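Local coordinates for nucleotidyltransferase-like protein (Exiguobacterium sibiricum, PDB 3C18) that is of unestablished function but has a nucleotidyltransferase-like domain and may bind or transfer nucleotides, at residues T8-Y13 with Q20-V25; E26-Q29 with S33-D36; D39-V44 with V88-E93; V55-L60 with R64-L69; V70-L75 with N101-D106. All coordinates share one frame; numbering follows the deposited sequence.

Contact 1 of 5, residues T8-Y13 with Q20-V25; sequences TIYSEY and QGIIAV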
# COMPACT_ATOMS: atom_id res chain seq x y z
N THR A 8 -31.66 -3.01 18.51
CA THR A 8 -31.86 -1.58 18.75
C THR A 8 -30.85 -0.76 17.96
O THR A 8 -31.05 0.43 17.70
CB THR A 8 -31.74 -1.25 20.26
OG1 THR A 8 -32.83 -1.86 20.96
CG2 THR A 8 -31.76 0.24 20.49
N ILE A 9 -29.78 -1.42 17.56
CA ILE A 9 -28.72 -0.76 16.80
C ILE A 9 -28.91 -0.94 15.29
O ILE A 9 -28.83 0.01 14.54
CB ILE A 9 -27.30 -1.24 17.20
CG1 ILE A 9 -27.01 -0.91 18.67
CG2 ILE A 9 -26.23 -0.60 16.27
CD1 ILE A 9 -25.62 -1.27 19.15
N TYR A 10 -29.19 -2.15 14.84
CA TYR A 10 -29.18 -2.41 13.39
C TYR A 10 -30.49 -2.09 12.72
O TYR A 10 -30.54 -1.85 11.51
CB TYR A 10 -28.77 -3.86 13.10
CG TYR A 10 -29.88 -4.88 13.22
CD1 TYR A 10 -30.90 -4.92 12.29
CD2 TYR A 10 -29.88 -5.83 14.24
CE1 TYR A 10 -31.91 -5.86 12.38
CE2 TYR A 10 -30.90 -6.77 14.35
CZ TYR A 10 -31.91 -6.78 13.41
OH TYR A 10 -32.93 -7.71 13.46
N SER A 11 -31.54 -2.04 13.51
CA SER A 11 -32.90 -1.94 12.92
C SER A 11 -33.06 -0.76 11.97
O SER A 11 -33.66 -0.88 10.92
CB SER A 11 -34.02 -1.92 13.98
OG SER A 11 -34.33 -3.25 14.37
N GLU A 12 -32.46 0.36 12.33
CA GLU A 12 -32.65 1.59 11.55
C GLU A 12 -31.94 1.42 10.17
O GLU A 12 -32.34 2.01 9.17
CB GLU A 12 -32.12 2.81 12.32
N TYR A 13 -30.93 0.55 10.16
CA TYR A 13 -30.12 0.26 8.96
C TYR A 13 -30.89 -0.62 8.01
O TYR A 13 -30.92 -0.38 6.79
CB TYR A 13 -28.76 -0.35 9.31
CG TYR A 13 -27.82 0.66 9.96
CD1 TYR A 13 -27.01 1.48 9.19
CD2 TYR A 13 -27.77 0.80 11.34
CE1 TYR A 13 -26.15 2.41 9.81
CE2 TYR A 13 -26.92 1.73 11.95
CZ TYR A 13 -26.11 2.53 11.18
OH TYR A 13 -25.29 3.49 11.79
N GLN A 20 -28.05 -3.47 1.81
CA GLN A 20 -28.12 -4.76 1.08
C GLN A 20 -27.94 -5.95 2.02
O GLN A 20 -28.40 -7.05 1.76
CB GLN A 20 -27.06 -4.83 -0.03
CG GLN A 20 -27.09 -3.65 -0.96
CD GLN A 20 -28.43 -3.53 -1.65
OE1 GLN A 20 -28.87 -4.46 -2.29
NE2 GLN A 20 -29.08 -2.38 -1.52
N GLY A 21 -27.27 -5.71 3.12
CA GLY A 21 -27.01 -6.79 4.07
C GLY A 21 -26.41 -6.36 5.37
O GLY A 21 -25.80 -5.30 5.49
N ILE A 22 -26.68 -7.17 6.38
CA ILE A 22 -26.13 -6.99 7.70
C ILE A 22 -25.70 -8.32 8.25
O ILE A 22 -26.45 -9.29 8.28
CB ILE A 22 -27.12 -6.32 8.67
CG1 ILE A 22 -27.69 -5.02 8.08
CG2 ILE A 22 -26.47 -6.05 10.01
CD1 ILE A 22 -28.78 -4.45 8.94
N ILE A 23 -24.44 -8.36 8.62
CA ILE A 23 -23.77 -9.54 9.14
C ILE A 23 -23.31 -9.29 10.55
O ILE A 23 -22.84 -8.21 10.87
CB ILE A 23 -22.52 -9.87 8.26
CG1 ILE A 23 -22.92 -10.75 7.08
CG2 ILE A 23 -21.45 -10.55 9.08
CD1 ILE A 23 -22.98 -12.23 7.39
N ALA A 24 -23.45 -10.30 11.40
CA ALA A 24 -22.97 -10.24 12.77
C ALA A 24 -21.88 -11.30 13.04
O ALA A 24 -22.00 -12.46 12.66
CB ALA A 24 -24.13 -10.34 13.75
N VAL A 25 -20.82 -10.85 13.68
CA VAL A 25 -19.69 -11.68 14.04
C VAL A 25 -19.37 -11.50 15.52
O VAL A 25 -19.13 -10.41 15.99
CB VAL A 25 -18.43 -11.24 13.28
CG1 VAL A 25 -17.27 -12.22 13.49
CG2 VAL A 25 -18.76 -11.06 11.80
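Tyr10 and Ile22 face each other where helix 2-15 lies against strand 19-26, their CA atoms 7.9 Å apart, and no backbone bond joins the two. Ile22 carries the contact alone on the strand side. Its CG1 stands beside the backbone N and the chain runs on extended (chi2 173°), which carries CD1 out to the helix. There CD1 reaches CD1 of the Tyr10 ring at 4.0 Å and CB of Tyr13 at 4.1 Å, touching one tyrosine at its ring and the other at its root. Isoleucine suits the place because its CG1-CD1 arm spans from strand to helix. Tyr10 can be buried because its hydroxyl bonds Glu3; Tyr13 is partly exposed, with its hydroxyl on Lys56. Next to Ile22, Gln20 and Gly21 form a classic beta bulge opposite Ile45. Beyond this pair, Tyr10 also packs on Ile97 of strand 95-99, Ile22 on Phe98, and Tyr13 on Tyr58 and Leu67, placing helix 2-15 across one face of the mixed sheet.

Contact 2 of 5, residues E26-Q29 with S33-D36; sequences EKRQ and SLTD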
# COMPACT_ATOMS: atom_id res chain seq x y z
N GLU A 26 -19.35 -12.62 16.22
CA GLU A 26 -19.06 -12.63 17.65
C GLU A 26 -17.60 -12.85 17.91
O GLU A 26 -16.92 -13.58 17.19
CB GLU A 26 -19.86 -13.75 18.32
CG GLU A 26 -19.73 -13.76 19.83
CD GLU A 26 -20.68 -14.75 20.46
OE1 GLU A 26 -20.92 -15.81 19.84
OE2 GLU A 26 -21.18 -14.47 21.57
N LYS A 27 -17.11 -12.21 18.95
CA LYS A 27 -15.72 -12.41 19.37
C LYS A 27 -15.48 -13.87 19.71
O LYS A 27 -16.37 -14.57 20.19
CB LYS A 27 -15.36 -11.54 20.56
CG LYS A 27 -16.07 -11.90 21.83
CD LYS A 27 -15.49 -11.11 22.96
CE LYS A 27 -16.21 -11.40 24.25
NZ LYS A 27 -15.49 -10.70 25.33
N ARG A 28 -14.27 -14.32 19.42
CA ARG A 28 -13.89 -15.74 19.62
C ARG A 28 -13.08 -15.90 20.89
O ARG A 28 -12.84 -17.00 21.40
CB ARG A 28 -13.08 -16.22 18.43
CG ARG A 28 -13.84 -16.13 17.10
CD ARG A 28 -12.89 -16.23 15.93
NE ARG A 28 -11.82 -15.25 16.07
CZ ARG A 28 -10.78 -15.16 15.25
NH1 ARG A 28 -10.66 -16.00 14.24
NH2 ARG A 28 -9.86 -14.22 15.46
N GLN A 29 -12.69 -14.75 21.41
CA GLN A 29 -11.81 -14.69 22.56
C GLN A 29 -11.81 -13.27 23.06
O GLN A 29 -12.31 -12.35 22.37
CB GLN A 29 -10.38 -15.06 22.15
CG GLN A 29 -9.89 -14.26 20.93
CD GLN A 29 -8.39 -14.15 20.85
OE1 GLN A 29 -7.84 -13.08 20.55
NE2 GLN A 29 -7.71 -15.24 21.13
N SER A 33 -9.14 -9.30 17.71
CA SER A 33 -8.87 -8.30 16.65
C SER A 33 -9.93 -8.40 15.56
O SER A 33 -10.22 -7.44 14.86
CB SER A 33 -7.51 -8.53 16.03
OG SER A 33 -7.44 -9.85 15.51
N LEU A 34 -10.52 -9.57 15.46
CA LEU A 34 -11.54 -9.85 14.44
C LEU A 34 -12.76 -8.94 14.60
O LEU A 34 -13.48 -8.61 13.62
CB LEU A 34 -12.02 -11.31 14.52
CG LEU A 34 -13.02 -11.73 13.42
CD1 LEU A 34 -12.28 -11.84 12.06
CD2 LEU A 34 -13.76 -13.02 13.75
N THR A 35 -12.99 -8.55 15.84
CA THR A 35 -14.19 -7.78 16.19
C THR A 35 -13.82 -6.47 16.85
O THR A 35 -14.59 -5.92 17.64
CB THR A 35 -15.16 -8.59 17.09
OG1 THR A 35 -14.47 -9.03 18.26
CG2 THR A 35 -15.68 -9.79 16.37
N ASP A 36 -12.64 -5.97 16.50
CA ASP A 36 -12.15 -4.68 16.95
C ASP A 36 -12.02 -4.58 18.46
O ASP A 36 -12.14 -3.50 19.02
CB ASP A 36 -13.11 -3.58 16.49
CG ASP A 36 -12.88 -3.15 15.05
OD1 ASP A 36 -11.95 -3.68 14.43
OD2 ASP A 36 -13.60 -2.25 14.56
O HOH W 1 -6.74 -11.08 18.46
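Arg28 lays its guanidinium over Leu34, the two side chains crossing at about a right angle. CD2 of Leu34 sits above one face of the group, toward its rim, 3.8 Å from NE of Arg28, while CB of Leu34 comes within 3.7 Å of NH2. This face is poorly hydrated in arginine, so an aliphatic neighbour suits it and the N-H edge is kept for polar partners. Bent at chi3 (-53°), the arginine chain turns back over the leucine. Beside it, Thr35 meets the backbone of Glu26 and the root of the Lys27 side chain: its CG2 lies 3.9 Å from the carbonyl carbon of Glu26, and its OG1 is 3.5 Å from CB of Lys27. Both segments belong to the loop between strands 19-26 and 40-46 of the nucleotidyltransferase-like domain, a loop that folds back on itself with a short 3-10 turn at Ser33 and Leu34. Between Gln29 and Ser33 a water spans the gap, donating to OE1 of Gln29 and accepting from N of Ser33, each at 3.1 Å. Farther out, Asp32 positions the first shell twice, with a salt bridge to NH2 of Arg28 and a bond from N of Leu34. Thr35 OG1 is bonded to the carbonyl oxygen of Phe38, and Leu34 O accepts from the indole NE1 of Trp90.

Contact 3 of 5, residues D39-V44 with V88-E93; sequences DVLLLV and VHWVSE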
# COMPACT_ATOMS: atom_id res chain seq x y z
N ASP A 39 -17.28 -6.94 21.39
CA ASP A 39 -18.01 -8.19 21.66
C ASP A 39 -18.69 -8.73 20.42
O ASP A 39 -18.83 -9.93 20.22
CB ASP A 39 -19.09 -7.99 22.74
CG ASP A 39 -18.52 -7.54 24.07
OD1 ASP A 39 -17.52 -8.13 24.49
OD2 ASP A 39 -19.06 -6.60 24.69
N VAL A 40 -19.21 -7.79 19.63
CA VAL A 40 -19.89 -8.12 18.39
C VAL A 40 -19.53 -7.09 17.35
O VAL A 40 -19.49 -5.91 17.63
CB VAL A 40 -21.44 -8.16 18.54
CG1 VAL A 40 -22.11 -8.33 17.19
CG2 VAL A 40 -21.83 -9.30 19.48
N LEU A 41 -19.24 -7.57 16.15
CA LEU A 41 -18.98 -6.68 15.02
C LEU A 41 -20.13 -6.84 14.04
O LEU A 41 -20.53 -7.93 13.68
CB LEU A 41 -17.64 -6.99 14.35
CG LEU A 41 -17.19 -5.95 13.30
CD1 LEU A 41 -15.73 -5.66 13.38
CD2 LEU A 41 -17.56 -6.33 11.89
N LEU A 42 -20.70 -5.72 13.68
CA LEU A 42 -21.76 -5.70 12.70
C LEU A 42 -21.20 -5.11 11.43
O LEU A 42 -20.57 -4.08 11.44
CB LEU A 42 -22.92 -4.83 13.17
CG LEU A 42 -23.83 -5.33 14.28
CD1 LEU A 42 -24.76 -4.20 14.72
CD2 LEU A 42 -24.62 -6.55 13.82
N LEU A 43 -21.47 -5.79 10.33
CA LEU A 43 -21.06 -5.35 9.01
C LEU A 43 -22.28 -5.04 8.20
O LEU A 43 -23.09 -5.92 7.89
CB LEU A 43 -20.20 -6.40 8.30
CG LEU A 43 -19.89 -6.12 6.82
CD1 LEU A 43 -18.89 -4.94 6.70
CD2 LEU A 43 -19.37 -7.38 6.13
N VAL A 44 -22.42 -3.77 7.89
CA VAL A 44 -23.57 -3.26 7.13
C VAL A 44 -23.11 -2.92 5.73
O VAL A 44 -22.24 -2.08 5.56
CB VAL A 44 -24.17 -1.97 7.82
CG1 VAL A 44 -25.37 -1.47 7.08
CG2 VAL A 44 -24.53 -2.26 9.31
N VAL A 88 -13.33 -11.06 4.34
CA VAL A 88 -13.65 -12.37 3.76
C VAL A 88 -14.21 -13.23 4.88
O VAL A 88 -15.24 -13.87 4.73
CB VAL A 88 -12.44 -13.08 3.10
CG1 VAL A 88 -12.77 -14.54 2.80
CG2 VAL A 88 -12.01 -12.36 1.84
N HIS A 89 -13.55 -13.15 6.02
CA HIS A 89 -13.91 -13.93 7.22
C HIS A 89 -15.27 -13.52 7.72
O HIS A 89 -16.09 -14.36 8.08
CB HIS A 89 -12.89 -13.71 8.35
CG HIS A 89 -13.08 -14.61 9.53
ND1 HIS A 89 -12.08 -15.41 10.02
CD2 HIS A 89 -14.17 -14.86 10.29
CE1 HIS A 89 -12.54 -16.11 11.04
NE2 HIS A 89 -13.81 -15.80 11.23
N TRP A 90 -15.51 -12.22 7.72
CA TRP A 90 -16.76 -11.70 8.22
C TRP A 90 -17.93 -12.23 7.39
O TRP A 90 -18.95 -12.65 7.93
CB TRP A 90 -16.83 -10.17 8.17
CG TRP A 90 -15.95 -9.49 9.15
CD1 TRP A 90 -15.43 -10.03 10.29
CD2 TRP A 90 -15.52 -8.13 9.12
NE1 TRP A 90 -14.69 -9.11 10.95
CE2 TRP A 90 -14.72 -7.93 10.25
CE3 TRP A 90 -15.73 -7.07 8.24
CZ2 TRP A 90 -14.12 -6.69 10.53
CZ3 TRP A 90 -15.12 -5.85 8.51
CH2 TRP A 90 -14.34 -5.67 9.66
N VAL A 91 -17.78 -12.15 6.08
CA VAL A 91 -18.88 -12.49 5.19
C VAL A 91 -19.08 -13.99 5.23
O VAL A 91 -20.20 -14.46 5.18
CB VAL A 91 -18.65 -12.08 3.73
CG1 VAL A 91 -19.74 -12.67 2.84
CG2 VAL A 91 -18.58 -10.53 3.60
N SER A 92 -17.99 -14.73 5.39
CA SER A 92 -18.10 -16.18 5.27
C SER A 92 -18.54 -16.86 6.56
O SER A 92 -19.38 -17.76 6.53
CB SER A 92 -16.79 -16.78 4.75
OG SER A 92 -15.93 -17.10 5.82
N GLU A 93 -17.99 -16.43 7.69
CA GLU A 93 -18.33 -17.05 8.96
C GLU A 93 -19.46 -16.30 9.66
O GLU A 93 -20.07 -16.79 10.60
CB GLU A 93 -17.12 -17.11 9.88
CG GLU A 93 -15.92 -17.85 9.28
CD GLU A 93 -16.27 -19.27 8.85
OE1 GLU A 93 -16.71 -20.06 9.69
OE2 GLU A 93 -16.08 -19.58 7.66
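Leu41 pushes both of its methyl groups against the indole of Trp90, whose broad flat surface receives them. CD2 stands over the centre of the six-membered ring, 3.7 Å from its centroid and 13° off the ring normal, a CH-pi contact. CD1 lies farther out along the same ring, 3.4 Å from CZ2, a snug fit. The indole is brought over the strand by chi1 of -70°, which sets CG beside the backbone N of the helix. One strand position beyond Leu42, Leu43 fills the next hollow: its CD1 approaches CE3 of Trp90 at 4.1 Å, and its CD2 meets CG2 of Val91, also at 4.1 Å. The forked end of Leu43 thus fits against two successive helix residues, one broad and one compact. The axes of strand 40-44 and helix 88-93 pass 10.0 Å apart at 92°, so the helix runs across the strand and the large tryptophan spans the distance. Alternate strand residues face this way, while Leu42 packs on Thr6 of helix 2-15. NE1 has its acceptor in the loop 33-36. All four touching residues are buried and meet almost wholly through carbon, with no hydrogen bond between the segments, which suggests that hydrophobic burial and dispersion hold the helix here.

Contact 4 of 5, residues V55-L60 with R64-L69; sequences VKHYRL and RVSLHL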
# COMPACT_ATOMS: atom_id res chain seq x y z
N VAL A 55 -16.83 3.61 10.40
CA VAL A 55 -17.00 2.80 11.63
C VAL A 55 -17.67 3.62 12.73
O VAL A 55 -17.45 4.81 12.87
CB VAL A 55 -15.70 2.27 12.17
CG1 VAL A 55 -15.95 1.41 13.44
CG2 VAL A 55 -14.93 1.52 11.10
N LYS A 56 -18.52 2.94 13.47
CA LYS A 56 -19.25 3.50 14.62
C LYS A 56 -19.11 2.50 15.78
O LYS A 56 -19.07 1.31 15.56
CB LYS A 56 -20.72 3.68 14.26
CG LYS A 56 -20.95 4.43 12.95
CD LYS A 56 -22.43 4.65 12.67
CE LYS A 56 -22.68 5.21 11.25
NZ LYS A 56 -24.04 5.82 11.00
N HIS A 57 -18.98 3.02 16.99
CA HIS A 57 -18.82 2.21 18.23
C HIS A 57 -19.92 2.50 19.24
O HIS A 57 -20.15 3.63 19.60
CB HIS A 57 -17.49 2.49 18.93
CG HIS A 57 -16.30 1.89 18.26
ND1 HIS A 57 -15.00 2.22 18.61
CD2 HIS A 57 -16.21 1.04 17.21
CE1 HIS A 57 -14.17 1.55 17.83
NE2 HIS A 57 -14.87 0.81 16.99
N TYR A 58 -20.53 1.43 19.70
CA TYR A 58 -21.65 1.46 20.63
C TYR A 58 -21.47 0.53 21.82
O TYR A 58 -20.74 -0.45 21.77
CB TYR A 58 -22.90 0.93 19.91
CG TYR A 58 -23.29 1.69 18.67
CD1 TYR A 58 -23.96 2.90 18.75
CD2 TYR A 58 -22.99 1.18 17.40
CE1 TYR A 58 -24.31 3.59 17.61
CE2 TYR A 58 -23.34 1.87 16.26
CZ TYR A 58 -23.99 3.06 16.37
OH TYR A 58 -24.35 3.74 15.24
N ARG A 59 -22.16 0.87 22.90
CA ARG A 59 -22.40 -0.10 24.00
C ARG A 59 -23.91 -0.16 24.25
O ARG A 59 -24.60 0.86 24.37
CB ARG A 59 -21.65 0.22 25.30
CG ARG A 59 -21.66 -0.98 26.26
CD ARG A 59 -20.79 -0.74 27.46
NE ARG A 59 -21.29 0.32 28.30
CZ ARG A 59 -20.64 0.82 29.34
NH1 ARG A 59 -19.46 0.34 29.66
NH2 ARG A 59 -21.16 1.80 30.05
N LEU A 60 -24.44 -1.36 24.20
CA LEU A 60 -25.85 -1.56 24.44
C LEU A 60 -25.97 -2.50 25.61
O LEU A 60 -25.74 -3.72 25.53
CB LEU A 60 -26.61 -2.09 23.22
CG LEU A 60 -28.10 -2.27 23.51
CD1 LEU A 60 -28.74 -1.02 24.14
CD2 LEU A 60 -28.86 -2.70 22.28
N ARG A 64 -20.65 -4.44 23.85
CA ARG A 64 -19.90 -3.48 23.02
C ARG A 64 -19.91 -3.94 21.58
O ARG A 64 -19.55 -5.07 21.26
CB ARG A 64 -18.46 -3.33 23.50
CG ARG A 64 -18.36 -2.80 24.89
CD ARG A 64 -17.01 -3.05 25.48
NE ARG A 64 -16.06 -1.98 25.19
CZ ARG A 64 -14.74 -2.12 25.26
NH1 ARG A 64 -14.20 -3.29 25.59
NH2 ARG A 64 -13.94 -1.10 24.99
N VAL A 65 -20.35 -3.04 20.73
CA VAL A 65 -20.60 -3.34 19.32
C VAL A 65 -19.86 -2.37 18.42
O VAL A 65 -20.00 -1.17 18.55
CB VAL A 65 -22.12 -3.23 19.01
CG1 VAL A 65 -22.44 -3.62 17.57
CG2 VAL A 65 -22.91 -4.07 19.99
N SER A 66 -19.05 -2.93 17.53
CA SER A 66 -18.43 -2.16 16.44
C SER A 66 -19.26 -2.33 15.16
O SER A 66 -19.60 -3.43 14.76
CB SER A 66 -17.00 -2.64 16.16
OG SER A 66 -16.38 -1.76 15.24
N LEU A 67 -19.59 -1.21 14.54
CA LEU A 67 -20.30 -1.24 13.29
C LEU A 67 -19.45 -0.72 12.13
O LEU A 67 -19.03 0.45 12.10
CB LEU A 67 -21.60 -0.47 13.43
CG LEU A 67 -22.63 -0.65 12.33
CD1 LEU A 67 -24.02 -0.50 12.87
CD2 LEU A 67 -22.36 0.36 11.23
N HIS A 68 -19.21 -1.63 11.19
CA HIS A 68 -18.56 -1.31 9.91
C HIS A 68 -19.60 -1.09 8.82
O HIS A 68 -20.36 -1.98 8.50
CB HIS A 68 -17.54 -2.37 9.53
CG HIS A 68 -16.27 -2.31 10.34
ND1 HIS A 68 -15.03 -2.07 9.79
CD2 HIS A 68 -16.07 -2.41 11.68
CE1 HIS A 68 -14.12 -2.06 10.74
NE2 HIS A 68 -14.72 -2.25 11.91
N LEU A 69 -19.62 0.12 8.30
CA LEU A 69 -20.51 0.56 7.24
C LEU A 69 -19.66 0.67 5.99
O LEU A 69 -18.72 1.47 5.95
CB LEU A 69 -21.14 1.92 7.57
CG LEU A 69 -22.28 2.39 6.64
CD1 LEU A 69 -23.44 1.41 6.64
CD2 LEU A 69 -22.76 3.77 7.04
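Lys56 and Leu67 form one hydrogen-bonded antiparallel pair, Tyr58 and Val65 the next, and between them these four residues satisfy all eight of their backbone N and O atoms. Leu67 N gives to Lys56 O at 2.8 Å, and Lys56 N returns a bond to Leu67 O at 2.9 Å. In the second pair Tyr58 N gives to Val65 O at 2.9 Å, and Val65 N reaches Tyr58 O at 2.8 Å almost straight (175°), though tilted 31° from the carbonyl plane. Leu67 O also accepts a CA-H...O contact from Val55, 3.1 Å from its CA.

The face bearing Val55, His57 and Ser66 is partly polar. CG2 of Val55 rests on one face of the His68 ring, 3.8 Å from its centroid, a CH-pi contact, while bonds at both ring nitrogens, NE2 to Asp36 OD2 and ND1 to Trp53 NE1, fix the ring's rotation. Ser66 OG also bonds Asp36 OD2; serine and histidine suit these places because each can offer a donor to the carboxylate. Arg59 and Arg64 touch through their CG atoms at 4.0 Å; the Arg59 charge is met by Glu282 of the second subunit, whose Tyr286 also bonds His57.

On the other face CE2 at the Tyr58 ring edge meets CB of Leu67, 4.1 Å away. Tyr58, Val65 and Leu67 suit this largely apolar side, covered by helix 2-15; the hairpin joins strand 40-46 through strand 63-71 and, through residues 58-60, continues the sheet into the second subunit.

Contact 5 of 5, residues V70-L75 with N101-D106; sequences VHEQVL and NDYLTD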
# COMPACT_ATOMS: atom_id res chain seq x y z
N VAL A 70 -19.94 -0.19 5.00
CA VAL A 70 -19.16 -0.27 3.77
C VAL A 70 -20.03 -0.24 2.54
O VAL A 70 -21.06 -0.88 2.50
CB VAL A 70 -18.35 -1.56 3.74
CG1 VAL A 70 -17.46 -1.61 2.50
CG2 VAL A 70 -17.51 -1.68 5.01
N HIS A 71 -19.60 0.49 1.53
CA HIS A 71 -20.35 0.53 0.26
C HIS A 71 -20.13 -0.78 -0.48
O HIS A 71 -19.03 -1.33 -0.48
CB HIS A 71 -19.89 1.70 -0.62
CG HIS A 71 -20.82 1.99 -1.75
ND1 HIS A 71 -20.92 1.17 -2.85
CD2 HIS A 71 -21.74 2.97 -1.92
CE1 HIS A 71 -21.83 1.66 -3.67
NE2 HIS A 71 -22.33 2.76 -3.14
N GLU A 72 -21.19 -1.27 -1.10
CA GLU A 72 -21.17 -2.53 -1.83
C GLU A 72 -20.04 -2.64 -2.85
O GLU A 72 -19.53 -3.72 -3.08
CB GLU A 72 -22.52 -2.75 -2.55
CG GLU A 72 -22.60 -4.07 -3.28
CD GLU A 72 -23.94 -4.30 -3.95
OE1 GLU A 72 -24.87 -3.51 -3.71
OE2 GLU A 72 -24.08 -5.27 -4.72
N GLN A 73 -19.62 -1.50 -3.38
CA GLN A 73 -18.62 -1.45 -4.46
C GLN A 73 -17.24 -1.43 -3.88
O GLN A 73 -16.27 -1.85 -4.50
CB GLN A 73 -18.81 -0.21 -5.34
CG GLN A 73 -20.17 -0.20 -6.05
CD GLN A 73 -20.35 0.97 -7.03
OE1 GLN A 73 -19.45 1.79 -7.21
NE2 GLN A 73 -21.53 1.04 -7.65
N VAL A 74 -17.16 -0.93 -2.66
CA VAL A 74 -15.89 -0.94 -1.93
C VAL A 74 -15.57 -2.36 -1.45
O VAL A 74 -14.44 -2.82 -1.53
CB VAL A 74 -15.92 0.04 -0.77
CG1 VAL A 74 -14.70 -0.13 0.12
CG2 VAL A 74 -16.00 1.49 -1.30
N LEU A 75 -16.59 -3.05 -0.97
CA LEU A 75 -16.45 -4.41 -0.49
C LEU A 75 -16.09 -5.32 -1.67
O LEU A 75 -15.25 -6.22 -1.60
CB LEU A 75 -17.75 -4.93 0.14
CG LEU A 75 -17.68 -6.36 0.69
CD1 LEU A 75 -16.51 -6.52 1.68
CD2 LEU A 75 -19.01 -6.82 1.28
N ASN A 101 -32.47 -8.89 -1.59
CA ASN A 101 -32.11 -9.45 -2.89
C ASN A 101 -31.09 -10.58 -2.77
O ASN A 101 -30.25 -10.79 -3.65
CB ASN A 101 -31.56 -8.34 -3.80
CG ASN A 101 -32.58 -7.24 -4.06
OD1 ASN A 101 -33.78 -7.51 -4.20
ND2 ASN A 101 -32.11 -5.99 -4.11
N ASP A 102 -31.17 -11.28 -1.65
CA ASP A 102 -30.32 -12.44 -1.39
C ASP A 102 -28.85 -12.07 -1.53
O ASP A 102 -27.99 -12.90 -1.76
CB ASP A 102 -30.66 -13.56 -2.36
CG ASP A 102 -32.01 -14.20 -2.06
OD1 ASP A 102 -32.38 -14.31 -0.86
OD2 ASP A 102 -32.71 -14.60 -3.03
N TYR A 103 -28.58 -10.79 -1.37
CA TYR A 103 -27.22 -10.27 -1.54
C TYR A 103 -26.16 -11.06 -0.75
O TYR A 103 -25.11 -11.46 -1.28
CB TYR A 103 -27.17 -8.78 -1.22
CG TYR A 103 -25.75 -8.28 -1.11
CD1 TYR A 103 -25.03 -7.97 -2.25
CD2 TYR A 103 -25.12 -8.16 0.13
CE1 TYR A 103 -23.73 -7.54 -2.18
CE2 TYR A 103 -23.83 -7.74 0.21
CZ TYR A 103 -23.13 -7.43 -0.95
OH TYR A 103 -21.81 -6.99 -0.89
N LEU A 104 -26.43 -11.31 0.52
CA LEU A 104 -25.44 -11.96 1.40
C LEU A 104 -25.43 -13.47 1.21
O LEU A 104 -24.40 -14.10 1.35
CB LEU A 104 -25.64 -11.62 2.86
CG LEU A 104 -25.19 -10.23 3.26
CD1 LEU A 104 -25.60 -9.93 4.70
CD2 LEU A 104 -23.67 -10.09 3.08
N THR A 105 -26.58 -14.04 0.89
CA THR A 105 -26.66 -15.49 0.69
C THR A 105 -25.86 -15.88 -0.55
O THR A 105 -25.12 -16.86 -0.57
CB THR A 105 -28.13 -16.00 0.59
OG1 THR A 105 -28.74 -15.95 1.89
CG2 THR A 105 -28.17 -17.45 0.07
N ASP A 106 -25.99 -15.04 -1.58
CA ASP A 106 -25.30 -15.26 -2.84
C ASP A 106 -23.81 -15.01 -2.66
O ASP A 106 -22.99 -15.68 -3.26
CB ASP A 106 -25.77 -14.29 -3.92
CG ASP A 106 -27.16 -14.59 -4.42
OD1 ASP A 106 -27.75 -15.62 -3.99
OD2 ASP A 106 -27.65 -13.79 -5.26
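The junction of strand 63-71 with helix 72-81 meets the start of helix 103-110 here, through Glu72 and Leu75 on one side and Tyr103 on the other. Glu72 and Tyr103 run antiparallel alongside one another. OE2 of Glu72 lies 3.4 Å from CE1 of Tyr103, with the carboxylate and ring planes 66° apart, and the CG methylene of the glutamate comes within 3.8 Å of the same carbon. Extended, with CG anti to the backbone N (chi1 -178°), the glutamate runs out beside the ring. Its other oxygen, OE1, forms a salt bridge with Arg47, which probably offsets the cost of setting a carboxylate beside an aromatic ring. At this strand-to-helix turn His71 is the N-cap: its ND1 accepts from Gln73 N at 3.0 Å, with the donor 6° out of the ring plane, and histidine suits this place because its ring nitrogen can take up an N-H of the first turn. At the far end of the tyrosine, CD2 of Leu75 lies 3.5 Å from OH. Tyrosine serves both neighbours, its ring beside the glutamate and its tip reaching the buried leucine. Outside the pair, Tyr103 and Leu75 both pack on Ile45 of strand 40-46, and Leu104 N bonds to Glu99 OE1.

Contacts 1 and 3 are buried and wholly apolar between their segments: helix 2-15 and helix 85-93 cover opposite faces of the same mixed sheet, whose neighbouring strands 19-26 and 40-46 are joined by bonds such as Ile23 O to Leu43 N. Contact 4 is also largely buried but rests on backbone hydrogen bonds, and reaches the second subunit. Contact 2, in a partly exposed loop, sets a guanidinium face on a leucine and bridges its gap with a water; its Asp36 ties to contact 4 through Ser66 and His68. Contact 5, partly buried, continues strand 63-71 directly from contact 4 and mixes a charged side chain with aromatic packing.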